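PDB 4AWD: beta-porphyranase B from Bacteroides plebeius, which hydrolyses the sulfated red-algal polysaccharide porphyran, cutting beta-1,4 linkages between beta-D-galactose and alpha-L-galactose-6-sulfate to release mainly disaccharides. Local coordinates for residues 169-183 / 200-214. Residues are numbered along the deposited sequence; the frame is centred on the assembly and turned at random.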
loop_
_atom_site.group_PDB
_atom_site.type_symbol
_atom_site.label_atom_id
_atom_site.label_comp_id
_atom_site.label_asym_id
_atom_site.label_seq_id
_atom_site.Cartn_x
_atom_site.Cartn_y
_atom_site.Cartn_z
ATOM N N ILE A 169 14.272 -21.145 -20.215
ATOM C CA ILE A 169 12.980 -20.768 -19.678
ATOM C C ILE A 169 13.069 -19.330 -19.200
ATOM O O ILE A 169 13.963 -18.968 -18.422
ATOM C CB ILE A 169 12.550 -21.692 -18.517
ATOM C CG1 ILE A 169 12.421 -23.135 -18.995
ATOM C CG2 ILE A 169 11.219 -21.245 -17.917
ATOM C CD1 ILE A 169 12.512 -24.175 -17.862
ATOM N N LYS A 170 12.153 -18.508 -19.686
ATOM C CA LYS A 170 12.004 -17.167 -19.152
ATOM C C LYS A 170 11.298 -17.232 -17.796
ATOM O O LYS A 170 10.317 -17.976 -17.611
ATOM C CB LYS A 170 11.236 -16.263 -20.125
ATOM C CG LYS A 170 11.998 -15.934 -21.411
ATOM C CD LYS A 170 11.241 -14.924 -22.257
ATOM C CE LYS A 170 11.896 -14.713 -23.617
ATOM N NZ LYS A 170 11.101 -13.760 -24.428
ATOM N N THR A 171 11.824 -16.463 -16.846
ATOM C CA THR A 171 11.168 -16.271 -15.556
ATOM C C THR A 171 11.047 -14.783 -15.211
ATOM O O THR A 171 11.808 -13.949 -15.711
ATOM C CB THR A 171 11.897 -17.014 -14.415
ATOM O OG1 THR A 171 13.050 -16.265 -14.010
ATOM C CG2 THR A 171 12.314 -18.404 -14.849
ATOM N N TRP A 172 10.081 -14.461 -14.354
ATOM C CA TRP A 172 9.892 -13.097 -13.888
ATOM C C TRP A 172 9.696 -13.059 -12.389
ATOM O O TRP A 172 9.054 -13.942 -11.825
ATOM C CB TRP A 172 8.700 -12.441 -14.575
ATOM C CG TRP A 172 8.839 -12.369 -16.063
ATOM C CD1 TRP A 172 9.400 -11.352 -16.802
ATOM C CD2 TRP A 172 8.405 -13.353 -16.997
ATOM N NE1 TRP A 172 9.336 -11.653 -18.137
ATOM C CE2 TRP A 172 8.737 -12.878 -18.287
ATOM C CE3 TRP A 172 7.769 -14.599 -16.871
ATOM C CZ2 TRP A 172 8.446 -13.605 -19.448
ATOM C CZ3 TRP A 172 7.487 -15.325 -18.025
ATOM C CH2 TRP A 172 7.821 -14.821 -19.299
ATOM N N SER A 173 10.263 -12.029 -11.765
ATOM C CA SER A 173 10.036 -11.743 -10.359
ATOM C C SER A 173 9.801 -10.251 -10.111
ATOM O O SER A 173 10.260 -9.396 -10.873
ATOM C CB SER A 173 11.200 -12.253 -9.507
ATOM O OG SER A 173 12.386 -11.515 -9.770
ATOM N N SER A 174 9.051 -9.965 -9.052
ATOM C CA SER A 174 8.881 -8.611 -8.537
ATOM C C SER A 174 8.598 -8.697 -7.043
ATOM O O SER A 174 8.458 -9.792 -6.500
ATOM C CB SER A 174 7.761 -7.867 -9.260
ATOM O OG SER A 174 6.495 -8.449 -9.002
ATOM N N GLN A 175 8.549 -7.550 -6.375
ATOM C CA GLN A 175 8.290 -7.522 -4.941
ATOM C C GLN A 175 7.227 -6.485 -4.600
ATOM O O GLN A 175 6.948 -5.579 -5.382
ATOM C CB GLN A 175 9.572 -7.269 -4.136
ATOM C CG GLN A 175 10.671 -8.308 -4.336
ATOM C CD GLN A 175 11.492 -8.060 -5.605
ATOM O OE1 GLN A 175 11.914 -6.940 -5.879
ATOM N NE2 GLN A 175 11.710 -9.114 -6.381
ATOM N N GLU A 176 6.661 -6.629 -3.413
ATOM C CA GLU A 176 5.521 -5.860 -2.999
ATOM C C GLU A 176 5.518 -5.818 -1.481
ATOM O O GLU A 176 5.570 -6.863 -0.826
ATOM C CB GLU A 176 4.232 -6.524 -3.508
ATOM C CG GLU A 176 2.962 -5.732 -3.261
ATOM C CD GLU A 176 1.771 -6.321 -3.988
ATOM O OE1 GLU A 176 1.943 -7.293 -4.762
ATOM O OE2 GLU A 176 0.648 -5.830 -3.780
ATOM N N LEU A 177 5.459 -4.608 -0.940
ATOM C CA LEU A 177 5.546 -4.391 0.493
ATOM C C LEU A 177 4.294 -3.662 0.958
ATOM O O LEU A 177 4.090 -2.482 0.657
ATOM C CB LEU A 177 6.837 -3.619 0.842
ATOM C CG LEU A 177 7.096 -2.967 2.217
ATOM C CD1 LEU A 177 6.934 -3.947 3.356
ATOM C CD2 LEU A 177 8.502 -2.359 2.266
ATOM N N ASP A 178 3.440 -4.398 1.649
ATOM C CA ASP A 178 2.166 -3.874 2.147
ATOM C C ASP A 178 2.356 -3.391 3.563
ATOM O O ASP A 178 2.599 -4.194 4.468
ATOM C CB ASP A 178 1.084 -4.966 2.110
ATOM C CG ASP A 178 0.635 -5.291 0.695
ATOM O OD1 ASP A 178 0.224 -4.349 0.001
ATOM O OD2 ASP A 178 0.692 -6.474 0.282
ATOM N N ILE A 179 2.280 -2.077 3.748
ATOM C CA ILE A 179 2.483 -1.493 5.066
ATOM C C ILE A 179 1.173 -1.553 5.852
ATOM O O ILE A 179 1.168 -1.924 7.020
ATOM C CB ILE A 179 3.091 -0.066 4.989
ATOM C CG1 ILE A 179 4.516 -0.155 4.424
ATOM C CG2 ILE A 179 3.109 0.582 6.376
ATOM C CD1 ILE A 179 5.143 1.148 3.976
ATOM N N ILE A 180 0.063 -1.212 5.204
ATOM C CA ILE A 180 -1.252 -1.465 5.794
ATOM C C ILE A 180 -2.301 -1.770 4.744
ATOM O O ILE A 180 -2.361 -1.106 3.703
ATOM C CB ILE A 180 -1.735 -0.300 6.738
ATOM C CG1 ILE A 180 -3.056 -0.657 7.442
ATOM C CG2 ILE A 180 -1.833 1.063 5.974
ATOM C CD1 ILE A 180 -2.961 -1.866 8.403
ATOM N N GLU A 181 -3.106 -2.791 5.031
ATOM C CA GLU A 181 -4.405 -3.002 4.395
ATOM C C GLU A 181 -5.451 -3.040 5.501
ATOM O O GLU A 181 -5.252 -3.714 6.503
ATOM C CB GLU A 181 -4.440 -4.337 3.645
ATOM C CG GLU A 181 -3.428 -4.508 2.529
ATOM C CD GLU A 181 -3.517 -5.873 1.881
ATOM O OE1 GLU A 181 -4.508 -6.125 1.153
ATOM O OE2 GLU A 181 -2.611 -6.709 2.102
ATOM N N THR A 182 -6.543 -2.288 5.350
ATOM C CA THR A 182 -7.750 -2.477 6.178
ATOM C C THR A 182 -8.958 -2.136 5.323
ATOM O O THR A 182 -8.791 -1.669 4.186
ATOM C CB THR A 182 -7.858 -1.516 7.344
ATOM O OG1 THR A 182 -7.196 -0.299 6.991
ATOM C CG2 THR A 182 -7.299 -2.088 8.595
ATOM N N MET A 183 -10.151 -2.358 5.864
ATOM C CA MET A 183 -11.359 -1.714 5.374
ATOM C C MET A 183 -12.157 -1.305 6.607
ATOM O O MET A 183 -11.979 -1.898 7.668
ATOM C CB MET A 183 -12.171 -2.631 4.446
ATOM C CG MET A 183 -12.695 -3.906 5.074
ATOM S SD MET A 183 -13.676 -4.908 3.929
ATOM C CE MET A 183 -12.440 -5.456 2.740
ATOM N N ASN A 200 -10.480 -4.878 10.387
ATOM C CA ASN A 200 -10.393 -3.443 10.616
ATOM C C ASN A 200 -9.685 -3.029 11.915
ATOM O O ASN A 200 -9.537 -1.817 12.177
ATOM C CB ASN A 200 -11.784 -2.795 10.544
ATOM C CG ASN A 200 -12.662 -3.129 11.747
ATOM O OD1 ASN A 200 -12.757 -4.286 12.168
ATOM N ND2 ASN A 200 -13.324 -2.100 12.294
ATOM N N MET A 201 -9.258 -4.023 12.711
ATOM C CA MET A 201 -8.559 -3.793 13.991
ATOM C C MET A 201 -7.255 -4.572 14.113
ATOM O O MET A 201 -6.829 -4.902 15.227
ATOM C CB MET A 201 -9.446 -4.150 15.195
ATOM C CG MET A 201 -10.688 -3.306 15.307
ATOM S SD MET A 201 -11.748 -3.751 16.687
ATOM C CE MET A 201 -13.316 -3.517 15.868
ATOM N N GLN A 202 -6.630 -4.877 12.984
ATOM C CA GLN A 202 -5.403 -5.653 12.998
ATOM C C GLN A 202 -4.385 -4.978 12.089
ATOM O O GLN A 202 -4.749 -4.387 11.072
ATOM C CB GLN A 202 -5.643 -7.134 12.588
ATOM C CG GLN A 202 -6.713 -7.930 13.416
ATOM C CD GLN A 202 -6.274 -8.307 14.852
ATOM O OE1 GLN A 202 -5.101 -8.161 15.198
ATOM N NE2 GLN A 202 -7.221 -8.798 15.686
ATOM N N MET A 203 -3.111 -5.052 12.471
ATOM C CA MET A 203 -2.020 -4.511 11.656
ATOM C C MET A 203 -1.752 -5.529 10.564
ATOM O O MET A 203 -0.861 -6.379 10.685
ATOM C CB MET A 203 -0.770 -4.291 12.524
ATOM C CG MET A 203 0.405 -3.560 11.870
ATOM S SD MET A 203 0.031 -1.836 11.493
ATOM C CE MET A 203 1.476 -1.361 10.547
ATOM N N ASN A 204 -2.570 -5.472 9.516
ATOM C CA ASN A 204 -2.370 -6.315 8.340
ATOM C C ASN A 204 -1.276 -5.761 7.421
ATOM O O ASN A 204 -1.514 -4.868 6.611
ATOM C CB ASN A 204 -3.682 -6.497 7.579
ATOM C CG ASN A 204 -4.853 -6.718 8.495
ATOM O OD1 ASN A 204 -4.920 -7.726 9.206
ATOM N ND2 ASN A 204 -5.791 -5.773 8.491
ATOM N N SER A 205 -0.070 -6.288 7.572
ATOM C CA SER A 205 1.057 -5.885 6.737
ATOM C C SER A 205 1.479 -7.149 6.049
ATOM O O SER A 205 0.992 -8.222 6.416
ATOM C CB SER A 205 2.198 -5.349 7.590
ATOM O OG SER A 205 1.752 -4.257 8.367
ATOM N N ASN A 206 2.360 -7.048 5.055
ATOM C CA ASN A 206 2.732 -8.227 4.310
ATOM C C ASN A 206 3.879 -7.977 3.348
ATOM O O ASN A 206 4.199 -6.827 3.032
ATOM C CB ASN A 206 1.506 -8.739 3.538
ATOM C CG ASN A 206 1.447 -10.259 3.442
ATOM O OD1 ASN A 206 2.403 -10.967 3.781
ATOM N ND2 ASN A 206 0.314 -10.767 2.951
ATOM N N THR A 207 4.490 -9.066 2.886
ATOM C CA THR A 207 5.505 -9.018 1.854
ATOM C C THR A 207 5.187 -10.071 0.810
ATOM O O THR A 207 4.706 -11.163 1.139
ATOM C CB THR A 207 6.888 -9.362 2.403
ATOM O OG1 THR A 207 6.912 -10.745 2.801
ATOM C CG2 THR A 207 7.272 -8.451 3.592
ATOM N N HIS A 208 5.479 -9.753 -0.449
ATOM C CA HIS A 208 5.315 -10.711 -1.528
ATOM C C HIS A 208 6.566 -10.727 -2.385
ATOM O O HIS A 208 7.022 -9.673 -2.836
ATOM C CB HIS A 208 4.108 -10.343 -2.398
ATOM C CG HIS A 208 2.848 -10.104 -1.624
ATOM N ND1 HIS A 208 1.884 -11.074 -1.452
ATOM C CD2 HIS A 208 2.391 -9.004 -0.984
ATOM C CE1 HIS A 208 0.894 -10.588 -0.727
ATOM N NE2 HIS A 208 1.175 -9.332 -0.432
ATOM N N TYR A 209 7.127 -11.915 -2.597
ATOM C CA TYR A 209 8.063 -12.109 -3.684
ATOM C C TYR A 209 7.293 -12.823 -4.786
ATOM O O TYR A 209 6.928 -13.993 -4.629
ATOM C CB TYR A 209 9.278 -12.936 -3.233
ATOM C CG TYR A 209 10.374 -13.019 -4.284
ATOM C CD1 TYR A 209 10.363 -14.015 -5.241
ATOM C CD2 TYR A 209 11.404 -12.090 -4.324
ATOM C CE1 TYR A 209 11.362 -14.108 -6.206
ATOM C CE2 TYR A 209 12.402 -12.164 -5.299
ATOM C CZ TYR A 209 12.373 -13.187 -6.229
ATOM O OH TYR A 209 13.341 -13.293 -7.202
ATOM N N TRP A 210 7.024 -12.127 -5.887
ATOM C CA TRP A 210 6.253 -12.717 -6.979
ATOM C C TRP A 210 7.171 -13.482 -7.910
ATOM O O TRP A 210 8.176 -12.940 -8.369
ATOM C CB TRP A 210 5.492 -11.641 -7.767
ATOM C CG TRP A 210 4.401 -11.027 -6.988
ATOM C CD1 TRP A 210 4.456 -9.859 -6.285
ATOM C CD2 TRP A 210 3.081 -11.551 -6.798
ATOM N NE1 TRP A 210 3.248 -9.617 -5.669
ATOM C CE2 TRP A 210 2.385 -10.641 -5.964
ATOM C CE3 TRP A 210 2.411 -12.690 -7.262
ATOM C CZ2 TRP A 210 1.046 -10.833 -5.588
ATOM C CZ3 TRP A 210 1.080 -12.883 -6.885
ATOM C CH2 TRP A 210 0.415 -11.951 -6.049
ATOM N N TYR A 211 6.829 -14.732 -8.198
ATOM C CA TYR A 211 7.648 -15.550 -9.089
ATOM C C TYR A 211 6.822 -16.297 -10.116
ATOM O O TYR A 211 5.752 -16.839 -9.799
ATOM C CB TYR A 211 8.504 -16.542 -8.309
ATOM C CG TYR A 211 9.411 -17.383 -9.188
ATOM C CD1 TYR A 211 10.630 -16.878 -9.642
ATOM C CD2 TYR A 211 9.052 -18.677 -9.559
ATOM C CE1 TYR A 211 11.479 -17.640 -10.437
ATOM C CE2 TYR A 211 9.892 -19.455 -10.363
ATOM C CZ TYR A 211 11.106 -18.931 -10.797
ATOM O OH TYR A 211 11.950 -19.690 -11.587
ATOM N N GLN A 212 7.341 -16.332 -11.346
ATOM C CA GLN A 212 6.668 -16.987 -12.450
ATOM C C GLN A 212 7.641 -17.467 -13.517
ATOM O O GLN A 212 8.535 -16.734 -13.936
ATOM C CB GLN A 212 5.661 -16.028 -13.079
ATOM C CG GLN A 212 4.762 -16.673 -14.118
ATOM C CD GLN A 212 3.824 -15.687 -14.749
ATOM O OE1 GLN A 212 4.037 -14.478 -14.685
ATOM N NE2 GLN A 212 2.772 -16.196 -15.367
ATOM N N GLU A 213 7.444 -18.706 -13.955
ATOM C CA GLU A 213 8.156 -19.268 -15.098
ATOM C C GLU A 213 7.209 -19.249 -16.288
ATOM O O GLU A 213 5.991 -19.422 -16.121
ATOM C CB GLU A 213 8.619 -20.691 -14.793
ATOM C CG GLU A 213 9.702 -20.744 -13.725
ATOM C CD GLU A 213 10.045 -22.156 -13.264
ATOM O OE1 GLU A 213 9.466 -23.128 -13.802
ATOM O OE2 GLU A 213 10.896 -22.287 -12.357
ATOM N N GLN A 214 7.758 -19.019 -17.482
ATOM C CA GLN A 214 6.934 -18.917 -18.687
ATOM C C GLN A 214 6.143 -20.202 -18.958
ATOM O O GLN A 214 6.709 -21.297 -19.036
ATOM C CB GLN A 214 7.770 -18.528 -19.903
ATOM C CG GLN A 214 6.940 -18.033 -21.089
ATOM C CD GLN A 214 7.743 -17.152 -22.018
ATOM O OE1 GLN A 214 8.951 -17.356 -22.183
ATOM N NE2 GLN A 214 7.084 -16.160 -22.629
HETATM O O HOH W 1 10.217 -19.678 -21.599
HETATM O O HOH W 2 8.402 -14.395 -24.800
HETATM O O HOH W 3 -1.376 -8.970 1.255
#
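Asp178 OD2 has two partners: His208 NE2 of the neighbouring strand, at 3.0 Å in a weak, bent bond lying in the imidazole plane, and a glycerol, probably from the crystallisation liquor. The two residues belong to antiparallel strands in the beta-jelly-roll of the GH16 family. Strand 168-182 carries the signature E-L-D-I-I-E, within which falls a classic beta bulge, at Ile179 and Ile180 against strand 149-163; Glu176 is the probable nucleophile and Glu181 the probable proton donor. Before the bulge, Glu176, Asp178, His208 and Trp210 lie on the face that probably lines the substrate cleft. Glu176 CG stands anti to the backbone N (chi1 -174°) and the chain runs on extended, which brings OE1 to the edge of the Trp210 indole: NE1 donates to it at 2.8 Å, nearly along the carboxylate C-O axis, with the two planes 27° apart. Asp220 bonds His208 ND1, so both ring nitrogens have a carboxylate partner, which helps fix the imidazole's rotation. One water joins Glu181 OE2, Asn206 ND2 and His208 NE2, while Tyr289 holds Glu181 OE1. The opposite face turns into the core, where Leu177 packs on Val253 and Phe255; farther along it, Gln175 NE2 lies 3.3 Å from Tyr209 CE2. At the bulge Ser205 OG reaches Ile179 O at 2.8 Å from above the carbonyl plane. Past it Glu181 N still donates to Asn204 O, and the Asn204 side chain adds a second bond, ND2 to Glu181 O at 2.9 Å. At the far end, the Gln214 amide meets the Trp172 ring edge almost perpendicularly, CD 3.6 Å from CH2.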